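Local coordinates for protein predicted HD superfamily hydrolase (PDB 2PQ7) that is a predicted HD-superfamily hydrolase that binds two iron ions and probably carries out metal-dependent hydrolysis, its natural substrate not being established, at residues A[85-88]-A[89-93]; A[140-143]-A[144-148]; A[205-208]-A[209-213]. All blocks are in the same frame, centred on the assembly; numbering follows the deposited sequence.

Contact 1. Residues A[85-88]-A[89-93]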
ATOM      1  N   ALA A  85       7.986  -3.888  32.466  1.00 13.08           N
ATOM      2  CA  ALA A  85       8.720  -4.958  33.155  1.00 11.04           C
ATOM      3  C   ALA A  85       8.295  -5.093  34.582  1.00 14.22           C
ATOM      4  O   ALA A  85       8.094  -6.201  35.067  1.00 12.55           O
ATOM      5  CB  ALA A  85      10.212  -4.650  33.055  1.00 11.09           C
ATOM      6  N   GLU A  86       8.125  -3.978  35.299  1.00 14.19           N
ATOM      7  CA  GLU A  86       7.665  -4.021  36.680  1.00 13.32           C
ATOM      8  C   GLU A  86       6.225  -4.603  36.767  1.00 11.70           C
ATOM      9  O   GLU A  86       5.914  -5.386  37.639  1.00 14.15           O
ATOM     10  CB  GLU A  86       7.740  -2.596  37.271  1.00 14.52           C
ATOM     11  CG  GLU A  86       7.190  -2.480  38.682  1.00 18.45           C
ATOM     12  CD  GLU A  86       7.222  -1.048  39.232  1.00 24.28           C
ATOM     13  OE1 GLU A  86       8.278  -0.376  39.092  1.00 24.58           O
ATOM     14  OE2 GLU A  86       6.217  -0.651  39.872  1.00 36.37           O
ATOM     15  N   TYR A  87       5.408  -4.200  35.825  1.00 12.07           N
ATOM     16  CA  TYR A  87       4.028  -4.683  35.769  1.00 12.69           C
ATOM     17  C   TYR A  87       4.031  -6.185  35.561  1.00 14.70           C
ATOM     18  O   TYR A  87       3.303  -6.923  36.258  1.00 13.24           O
ATOM     19  CB  TYR A  87       3.228  -3.979  34.664  1.00 13.38           C
ATOM     20  CG  TYR A  87       1.830  -4.508  34.609  1.00 13.45           C
ATOM     21  CD1 TYR A  87       0.911  -4.125  35.540  1.00 16.65           C
ATOM     22  CD2 TYR A  87       1.438  -5.394  33.622  1.00 14.04           C
ATOM     23  CE1 TYR A  87      -0.384  -4.649  35.532  1.00 16.24           C
ATOM     24  CE2 TYR A  87       0.144  -5.961  33.617  1.00 16.76           C
ATOM     25  CZ  TYR A  87      -0.741  -5.561  34.548  1.00 19.05           C
ATOM     26  OH  TYR A  87      -2.020  -6.123  34.517  1.00 19.09           O
ATOM     27  N   ALA A  88       4.783  -6.690  34.601  1.00 11.87           N
ATOM     28  CA  ALA A  88       4.844  -8.142  34.377  1.00 12.75           C
ATOM     29  C   ALA A  88       5.305  -8.901  35.594  1.00 15.16           C
ATOM     30  O   ALA A  88       4.814  -9.965  35.920  1.00 14.11           O
ATOM     31  CB  ALA A  88       5.725  -8.422  33.182  1.00 14.24           C
ATOM     32  N   SER A  89       6.270  -8.352  36.317  0.50 12.47           N
ATOM     33  CA  SER A  89       6.743  -8.985  37.565  0.50 13.07           C
ATOM     34  C   SER A  89       5.715  -9.047  38.673  0.50 14.12           C
ATOM     35  O   SER A  89       5.843  -9.845  39.592  0.50 15.97           O
ATOM     36  CB  SER A  89       7.971  -8.243  38.100  0.50 14.39           C
ATOM     37  OG  SER A  89       9.040  -8.396  37.222  0.50 12.35           O
ATOM     38  N   GLY A  90       4.759  -8.143  38.646  1.00 13.46           N
ATOM     39  CA  GLY A  90       3.686  -8.190  39.594  1.00 16.56           C
ATOM     40  C   GLY A  90       2.541  -9.085  39.165  1.00 16.90           C
ATOM     41  O   GLY A  90       2.032  -9.853  39.941  1.00 17.91           O
ATOM     42  N   LEU A  91       2.173  -9.000  37.895  1.00 15.52           N
ATOM     43  CA  LEU A  91       1.008  -9.730  37.383  1.00 16.58           C
ATOM     44  C   LEU A  91       1.262 -11.233  37.288  1.00 17.01           C
ATOM     45  O   LEU A  91       0.463 -12.035  37.746  1.00 15.99           O
ATOM     46  CB  LEU A  91       0.631  -9.229  35.988  1.00 16.62           C
ATOM     47  CG  LEU A  91      -0.437 -10.073  35.252  1.00 14.46           C
ATOM     48  CD1 LEU A  91      -1.766  -9.820  35.948  1.00 18.14           C
ATOM     49  CD2 LEU A  91      -0.521  -9.680  33.819  1.00 17.19           C
ATOM     50  N   LEU A  92       2.336 -11.634  36.645  1.00 13.35           N
ATOM     51  CA  LEU A  92       2.586 -12.999  36.291  1.00 13.89           C
ATOM     52  C   LEU A  92       2.655 -14.020  37.442  1.00 15.73           C
ATOM     53  O   LEU A  92       2.136 -15.145  37.306  1.00 17.04           O
ATOM     54  CB  LEU A  92       3.764 -13.143  35.330  1.00 14.94           C
ATOM     55  CG  LEU A  92       3.507 -12.498  33.946  1.00 15.28           C
ATOM     56  CD1 LEU A  92       4.764 -12.598  33.080  1.00 15.33           C
ATOM     57  CD2 LEU A  92       2.227 -13.096  33.224  1.00 16.33           C
ATOM     58  N   PRO A  93       3.267 -13.666  38.581  1.00 15.29           N
ATOM     59  CA  PRO A  93       3.231 -14.630  39.719  1.00 17.56           C
ATOM     60  C   PRO A  93       1.814 -14.978  40.191  1.00 17.79           C
ATOM     61  O   PRO A  93       1.596 -16.094  40.652  1.00 21.27           O
ATOM     62  CB  PRO A  93       4.006 -13.903  40.822  1.00 18.25           C
ATOM     63  CG  PRO A  93       4.949 -12.988  40.049  1.00 15.68           C
ATOM     64  CD  PRO A  93       4.128 -12.499  38.890  1.00 16.87           C
TER
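One face of the Y87 ring is covered by L91 CB, and the CD2 methyl of L91 comes to 3.8 Å from CE2 of Y87 and lies near the Y87 hydroxyl as well. The two side chains cross at a slant, one helical turn apart. In Y87 the torsion chi1 of 179° sets CG opposite the backbone N, which sends the ring forward along the helix to the position of L91. Beyond them, I20 of helix 14-25 touches both, and I68 and K69 close on the ring from a loop. On the buried side A88 meets L92: A88 CB and L92 CD1 stand 4.3 Å apart, and L92 CB lies 3.4 Å from A88 O. This is the i to i+4 spacing of an alpha-helix, here the C-terminal end of helix 80-91 in the all-helical HD domain. A88 and L92 face inward against helices 56-65 and 99-111. Underneath runs the backbone bonding, L91 N to Y87 O at 2.9 Å and L92 N to A88 O at 3.1 Å. S89 N reaches A85 O in the same way. The S89 hydroxyl turns back beside its own N, and its OG lies 3.2 Å from A85 O. The firm partner of S89 OG is the hydroxyl of S106, a hydrogen bond that joins this helix to helix 99-111.

Contact 2. Residues A[140-143]-A[144-148]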
ATOM      1  N   VAL A 140       1.238  -4.047   5.984  1.00 19.18           N
ATOM      2  CA  VAL A 140       0.491  -3.226   6.936  1.00 18.88           C
ATOM      3  C   VAL A 140       1.214  -1.920   7.181  1.00 19.39           C
ATOM      4  O   VAL A 140       0.578  -0.864   7.250  1.00 18.69           O
ATOM      5  CB  VAL A 140       0.192  -3.977   8.270  1.00 21.38           C
ATOM      6  CG1 VAL A 140      -0.506  -3.057   9.255  1.00 20.93           C
ATOM      7  CG2 VAL A 140      -0.665  -5.209   8.017  1.00 19.34           C
ATOM      8  N   ALA A 141       2.543  -1.965   7.302  1.00 19.37           N
ATOM      9  CA  ALA A 141       3.346  -0.749   7.450  1.00 20.95           C
ATOM     10  C   ALA A 141       3.138   0.231   6.256  1.00 20.32           C
ATOM     11  O   ALA A 141       3.009   1.428   6.458  1.00 21.85           O
ATOM     12  CB  ALA A 141       4.818  -1.110   7.598  1.00 22.32           C
ATOM     13  N   ILE A 142       3.141  -0.306   5.041  1.00 19.85           N
ATOM     14  CA  ILE A 142       2.856   0.494   3.846  1.00 21.00           C
ATOM     15  C   ILE A 142       1.479   1.136   3.975  1.00 17.40           C
ATOM     16  O   ILE A 142       1.322   2.327   3.736  1.00 20.32           O
ATOM     17  CB  ILE A 142       2.933  -0.342   2.550  1.00 20.63           C
ATOM     18  CG1 ILE A 142       4.367  -0.771   2.245  1.00 23.77           C
ATOM     19  CG2 ILE A 142       2.358   0.444   1.364  1.00 20.61           C
ATOM     20  CD1 ILE A 142       4.458  -1.949   1.260  1.00 22.16           C
ATOM     21  N   ALA A 143       0.466   0.342   4.295  1.00 17.80           N
ATOM     22  CA  ALA A 143      -0.868   0.874   4.460  1.00 19.63           C
ATOM     23  C   ALA A 143      -0.880   1.997   5.518  1.00 24.53           C
ATOM     24  O   ALA A 143      -1.551   3.025   5.321  1.00 26.10           O
ATOM     25  CB  ALA A 143      -1.857  -0.206   4.798  1.00 21.07           C
ATOM     26  N   ARG A 144      -0.132   1.831   6.623  1.00 23.23           N
ATOM     27  CA  ARG A 144      -0.121   2.872   7.657  1.00 26.08           C
ATOM     28  C   ARG A 144       0.446   4.160   7.167  1.00 26.78           C
ATOM     29  O   ARG A 144      -0.034   5.227   7.535  1.00 29.84           O
ATOM     30  CB  ARG A 144       0.711   2.477   8.894  1.00 26.94           C
ATOM     31  CG  ARG A 144      -0.042   1.778   9.973  1.00 35.85           C
ATOM     32  CD  ARG A 144       0.726   1.913  11.342  1.00 33.89           C
ATOM     33  NE  ARG A 144       2.121   1.474  11.230  1.00 33.69           N
ATOM     34  CZ  ARG A 144       2.485   0.205  11.105  1.00 29.96           C
ATOM     35  NH1 ARG A 144       1.562  -0.755  11.060  1.00 34.14           N
ATOM     36  NH2 ARG A 144       3.778  -0.107  10.991  1.00 33.55           N
ATOM     37  N   VAL A 145       1.498   4.083   6.375  1.00 28.23           N
ATOM     38  CA  VAL A 145       2.111   5.301   5.868  1.00 31.12           C
ATOM     39  C   VAL A 145       1.078   6.093   5.073  1.00 30.80           C
ATOM     40  O   VAL A 145       0.928   7.294   5.270  1.00 32.83           O
ATOM     41  CB  VAL A 145       3.350   5.012   5.000  1.00 33.26           C
ATOM     42  CG1 VAL A 145       3.819   6.284   4.276  1.00 38.74           C
ATOM     43  CG2 VAL A 145       4.466   4.443   5.850  1.00 36.98           C
ATOM     44  N   PHE A 146       0.343   5.417   4.207  1.00 29.49           N
ATOM     45  CA  PHE A 146      -0.661   6.089   3.396  1.00 30.35           C
ATOM     46  C   PHE A 146      -1.891   6.558   4.171  1.00 33.97           C
ATOM     47  O   PHE A 146      -2.464   7.613   3.850  1.00 34.44           O
ATOM     48  CB  PHE A 146      -0.985   5.243   2.153  1.00 27.27           C
ATOM     49  CG  PHE A 146       0.153   5.201   1.183  1.00 25.81           C
ATOM     50  CD1 PHE A 146       0.517   6.336   0.480  1.00 27.86           C
ATOM     51  CD2 PHE A 146       0.878   4.051   0.965  1.00 20.94           C
ATOM     52  CE1 PHE A 146       1.578   6.325  -0.415  1.00 28.02           C
ATOM     53  CE2 PHE A 146       1.930   4.047   0.067  1.00 24.21           C
ATOM     54  CZ  PHE A 146       2.278   5.182  -0.617  1.00 31.14           C
ATOM     55  N   SER A 147      -2.287   5.821   5.198  1.00 35.34           N
ATOM     56  CA  SER A 147      -3.399   6.249   6.041  1.00 39.10           C
ATOM     57  C   SER A 147      -3.069   7.515   6.820  1.00 42.85           C
ATOM     58  O   SER A 147      -3.916   8.389   6.921  1.00 45.87           O
ATOM     59  CB  SER A 147      -3.827   5.151   6.984  1.00 39.32           C
ATOM     60  OG  SER A 147      -4.360   4.083   6.233  1.00 45.07           O
ATOM     61  N   TYR A 148      -1.854   7.636   7.351  1.00 45.77           N
ATOM     62  CA  TYR A 148      -1.461   8.856   8.064  1.00 48.27           C
ATOM     63  C   TYR A 148      -1.362  10.030   7.083  1.00 50.86           C
ATOM     64  O   TYR A 148      -0.687   9.937   6.048  1.00 52.30           O
ATOM     65  CB  TYR A 148      -0.123   8.673   8.787  1.00 49.23           C
TER
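The guanidinium of R144 lies flat over the preceding turn of its own helix, with A141 CA on one face, 3.5 Å from the guanidinium plane and offset toward the rim. Its NH2 is 3.7 Å from A141 CB, and NH1 is 3.6 Å from V140 CG1. A bend at chi3 (-53°) folds the arginine chain back over V140 and A141. Further along, I142 and F146 run side by side, the CG2 methyl of I142 sitting in the plane of the F146 ring at its edge, 3.9 Å from CE2. At the end of the helix A143 O receives two bonds from S147: the backbone N comes in nearly along the carbonyl direction, whereas OG, 3.1 Å from A143 O, approaches from above the carbonyl plane. The S147 rotamer, chi1 -66°, places that hydroxyl beside its own N and so within reach of the carbonyl one turn back. In the next shell, the carbonyl of D135 accepts a bond from R144 NH2 and helps hold the guanidinium in place. F209 of helix 193-217 packs on I142 and F146, and across the dimer interface F146 of the second subunit packs on A143. The R144 side chain is about 6 Å from that of H37, an iron ligand, which places it near, without touching, the binuclear metal site of an HD-domain fold, where H37, H66, D67 and D132 hold one iron.

Contact 3. Residues A[205-208]-A[209-213]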
ATOM      1  N   PHE A 205       9.396  -6.948  -0.507  1.00 21.15           N
ATOM      2  CA  PHE A 205       8.038  -6.584  -0.901  1.00 21.41           C
ATOM      3  C   PHE A 205       7.881  -5.067  -0.886  1.00 20.57           C
ATOM      4  O   PHE A 205       7.298  -4.485  -1.828  1.00 21.62           O
ATOM      5  CB  PHE A 205       6.969  -7.262  -0.011  1.00 19.55           C
ATOM      6  CG  PHE A 205       5.567  -6.940  -0.433  1.00 18.94           C
ATOM      7  CD1 PHE A 205       5.069  -7.510  -1.571  1.00 18.76           C
ATOM      8  CD2 PHE A 205       4.817  -6.000   0.233  1.00 20.71           C
ATOM      9  CE1 PHE A 205       3.792  -7.217  -2.013  1.00 20.83           C
ATOM     10  CE2 PHE A 205       3.511  -5.691  -0.220  1.00 19.40           C
ATOM     11  CZ  PHE A 205       3.037  -6.293  -1.345  1.00 21.51           C
ATOM     12  N   VAL A 206       8.407  -4.417   0.137  1.00 19.65           N
ATOM     13  CA  VAL A 206       8.364  -2.964   0.234  1.00 20.66           C
ATOM     14  C   VAL A 206       9.101  -2.319  -0.946  1.00 22.80           C
ATOM     15  O   VAL A 206       8.584  -1.360  -1.531  1.00 21.29           O
ATOM     16  CB  VAL A 206       8.891  -2.452   1.585  1.00 22.24           C
ATOM     17  CG1 VAL A 206       8.960  -0.925   1.602  1.00 24.15           C
ATOM     18  CG2 VAL A 206       8.017  -2.962   2.727  1.00 19.99           C
ATOM     19  N   VAL A 207      10.262  -2.856  -1.312  1.00 23.29           N
ATOM     20  CA  VAL A 207      11.035  -2.327  -2.433  1.00 26.11           C
ATOM     21  C   VAL A 207      10.231  -2.449  -3.721  1.00 24.58           C
ATOM     22  O   VAL A 207      10.110  -1.475  -4.479  1.00 24.05           O
ATOM     23  CB  VAL A 207      12.424  -3.002  -2.551  1.00 26.02           C
ATOM     24  CG1 VAL A 207      13.088  -2.655  -3.876  1.00 33.26           C
ATOM     25  CG2 VAL A 207      13.298  -2.613  -1.355  1.00 27.55           C
ATOM     26  N   GLU A 208       9.669  -3.628  -3.967  1.00 22.52           N
ATOM     27  CA  GLU A 208       8.824  -3.822  -5.133  1.00 23.91           C
ATOM     28  C   GLU A 208       7.644  -2.837  -5.149  1.00 22.79           C
ATOM     29  O   GLU A 208       7.300  -2.291  -6.208  1.00 19.97           O
ATOM     30  CB  GLU A 208       8.286  -5.236  -5.208  1.00 25.85           C
ATOM     31  CG  GLU A 208       7.429  -5.480  -6.475  1.00 27.90           C
ATOM     32  CD  GLU A 208       6.990  -6.904  -6.642  1.00 31.66           C
ATOM     33  OE1 GLU A 208       7.509  -7.787  -5.919  1.00 47.13           O
ATOM     34  OE2 GLU A 208       6.108  -7.167  -7.472  1.00 28.35           O
ATOM     35  N   PHE A 209       7.018  -2.611  -4.000  1.00 20.17           N
ATOM     36  CA  PHE A 209       5.922  -1.659  -3.914  1.00 18.29           C
ATOM     37  C   PHE A 209       6.384  -0.278  -4.390  1.00 19.75           C
ATOM     38  O   PHE A 209       5.686   0.370  -5.185  1.00 19.06           O
ATOM     39  CB  PHE A 209       5.357  -1.539  -2.495  1.00 17.24           C
ATOM     40  CG  PHE A 209       4.113  -0.692  -2.425  1.00 17.07           C
ATOM     41  CD1 PHE A 209       4.203   0.684  -2.406  1.00 21.17           C
ATOM     42  CD2 PHE A 209       2.852  -1.277  -2.432  1.00 22.13           C
ATOM     43  CE1 PHE A 209       3.051   1.458  -2.392  1.00 17.93           C
ATOM     44  CE2 PHE A 209       1.723  -0.509  -2.401  1.00 20.13           C
ATOM     45  CZ  PHE A 209       1.817   0.849  -2.393  1.00 18.91           C
ATOM     46  N   VAL A 210       7.528   0.173  -3.896  1.00 20.93           N
ATOM     47  CA  VAL A 210       8.066   1.490  -4.245  1.00 23.77           C
ATOM     48  C   VAL A 210       8.411   1.567  -5.727  1.00 25.46           C
ATOM     49  O   VAL A 210       8.102   2.545  -6.398  1.00 24.87           O
ATOM     50  CB  VAL A 210       9.299   1.838  -3.394  1.00 26.15           C
ATOM     51  CG1 VAL A 210       9.966   3.118  -3.897  1.00 28.00           C
ATOM     52  CG2 VAL A 210       8.915   2.021  -1.959  1.00 26.54           C
ATOM     53  N   GLN A 211       9.049   0.537  -6.232  1.00 22.98           N
ATOM     54  CA  GLN A 211       9.419   0.501  -7.624  1.00 25.43           C
ATOM     55  C   GLN A 211       8.188   0.605  -8.493  1.00 24.77           C
ATOM     56  O   GLN A 211       8.189   1.375  -9.469  1.00 27.63           O
ATOM     57  CB  GLN A 211      10.208  -0.763  -7.933  1.00 26.16           C
ATOM     58  CG  GLN A 211      11.598  -0.754  -7.316  1.00 32.91           C
ATOM     59  CD  GLN A 211      12.327  -2.074  -7.478  1.00 34.54           C
ATOM     60  OE1 GLN A 211      11.706  -3.118  -7.691  1.00 48.57           O
ATOM     61  NE2 GLN A 211      13.653  -2.038  -7.363  1.00 45.48           N
ATOM     62  N   ARG A 212       7.149  -0.167  -8.162  1.00 21.30           N
ATOM     63  CA  ARG A 212       5.910  -0.154  -8.907  1.00 20.73           C
ATOM     64  C   ARG A 212       5.215   1.188  -8.817  1.00 20.72           C
ATOM     65  O   ARG A 212       4.718   1.678  -9.816  1.00 20.20           O
ATOM     66  CB  ARG A 212       4.950  -1.258  -8.435  1.00 21.40           C
ATOM     67  CG  ARG A 212       5.346  -2.645  -8.853  1.00 19.51           C
ATOM     68  CD  ARG A 212       4.366  -3.689  -8.319  1.00 20.15           C
ATOM     69  NE  ARG A 212       4.772  -4.989  -8.802  1.00 20.45           N
ATOM     70  CZ  ARG A 212       4.435  -5.486  -9.983  1.00 22.19           C
ATOM     71  NH1 ARG A 212       3.674  -4.790 -10.830  1.00 27.86           N
ATOM     72  NH2 ARG A 212       4.902  -6.681 -10.346  1.00 23.83           N
ATOM     73  N   PHE A 213       5.159   1.762  -7.622  1.00 18.77           N
ATOM     74  CA  PHE A 213       4.567   3.072  -7.400  1.00 19.49           C
ATOM     75  C   PHE A 213       5.217   4.091  -8.330  1.00 22.62           C
ATOM     76  O   PHE A 213       4.525   4.811  -9.059  1.00 22.81           O
ATOM     77  CB  PHE A 213       4.742   3.500  -5.935  1.00 21.38           C
ATOM     78  CG  PHE A 213       3.975   4.724  -5.557  1.00 21.47           C
ATOM     79  CD1 PHE A 213       4.494   5.972  -5.816  1.00 28.42           C
ATOM     80  CD2 PHE A 213       2.760   4.635  -4.941  1.00 18.15           C
ATOM     81  CE1 PHE A 213       3.791   7.109  -5.459  1.00 30.74           C
ATOM     82  CE2 PHE A 213       2.036   5.759  -4.598  1.00 21.83           C
ATOM     83  CZ  PHE A 213       2.555   6.995  -4.842  1.00 26.60           C
TER
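E208 and R212 form an i to i+4 salt bridge on helix 193-217, the long C-terminal helix that helps make the dimer of this HD-domain protein. The two side chains lie alongside each other and point the same way. E208 offers one oxygen: OE2 takes R212 NE at 2.9 Å on its anti lone pair, and R212 NH2 at 3.2 Å with a more bent N-H...O angle of 138°. The arginine thus grips side-on, with the oxygen close to the guanidinium plane, although the carboxylate plane is turned 38° from it. R212 NH1 has a second charged partner, D201 of the second subunit, and F205 of that subunit packs on both E208 and R212. The tight part of the helix lies on its apolar side. F205 and F209 are buried there against helix 139-147, F205 touching I142, and the F205 ring also meets F205 of the second subunit. A chi1 of -173° carries the F209 ring away from the preceding turn and toward that neighbouring helix. The other flank is looser and more open to solvent, since V210 and Q211 are exposed and V207 partly so. Here the Q211 amide lies obliquely across V207, with its NE2 3.6 Å from V207 CG1, a van der Waals contact. Backbone bonds serve both flanks alike, such as F209 N to F205 O and Q211 N to V207 O. Beside the second of these bonds, Q211 CG rests 3.3 Å from V207 O.

Each contact closes just one turn of helix, and the three follow in series along the chain, with none nesting or crossing. Contact 1 comes first, at the end of helix 80-91, and joins that helix to helices 14-25, 56-65 and 99-111. Contact 2 lies on helix 139-147, with its centre about 33 Å from that of contact 1 and across the chain's centre. After an unmodelled segment, helix 193-217 carries contact 3 back against contact 2, where I142 CD1 and V206 CG2 pack at 4.0 Å. Contacts 2 and 3 both touch the second subunit, whereas contact 1 does not.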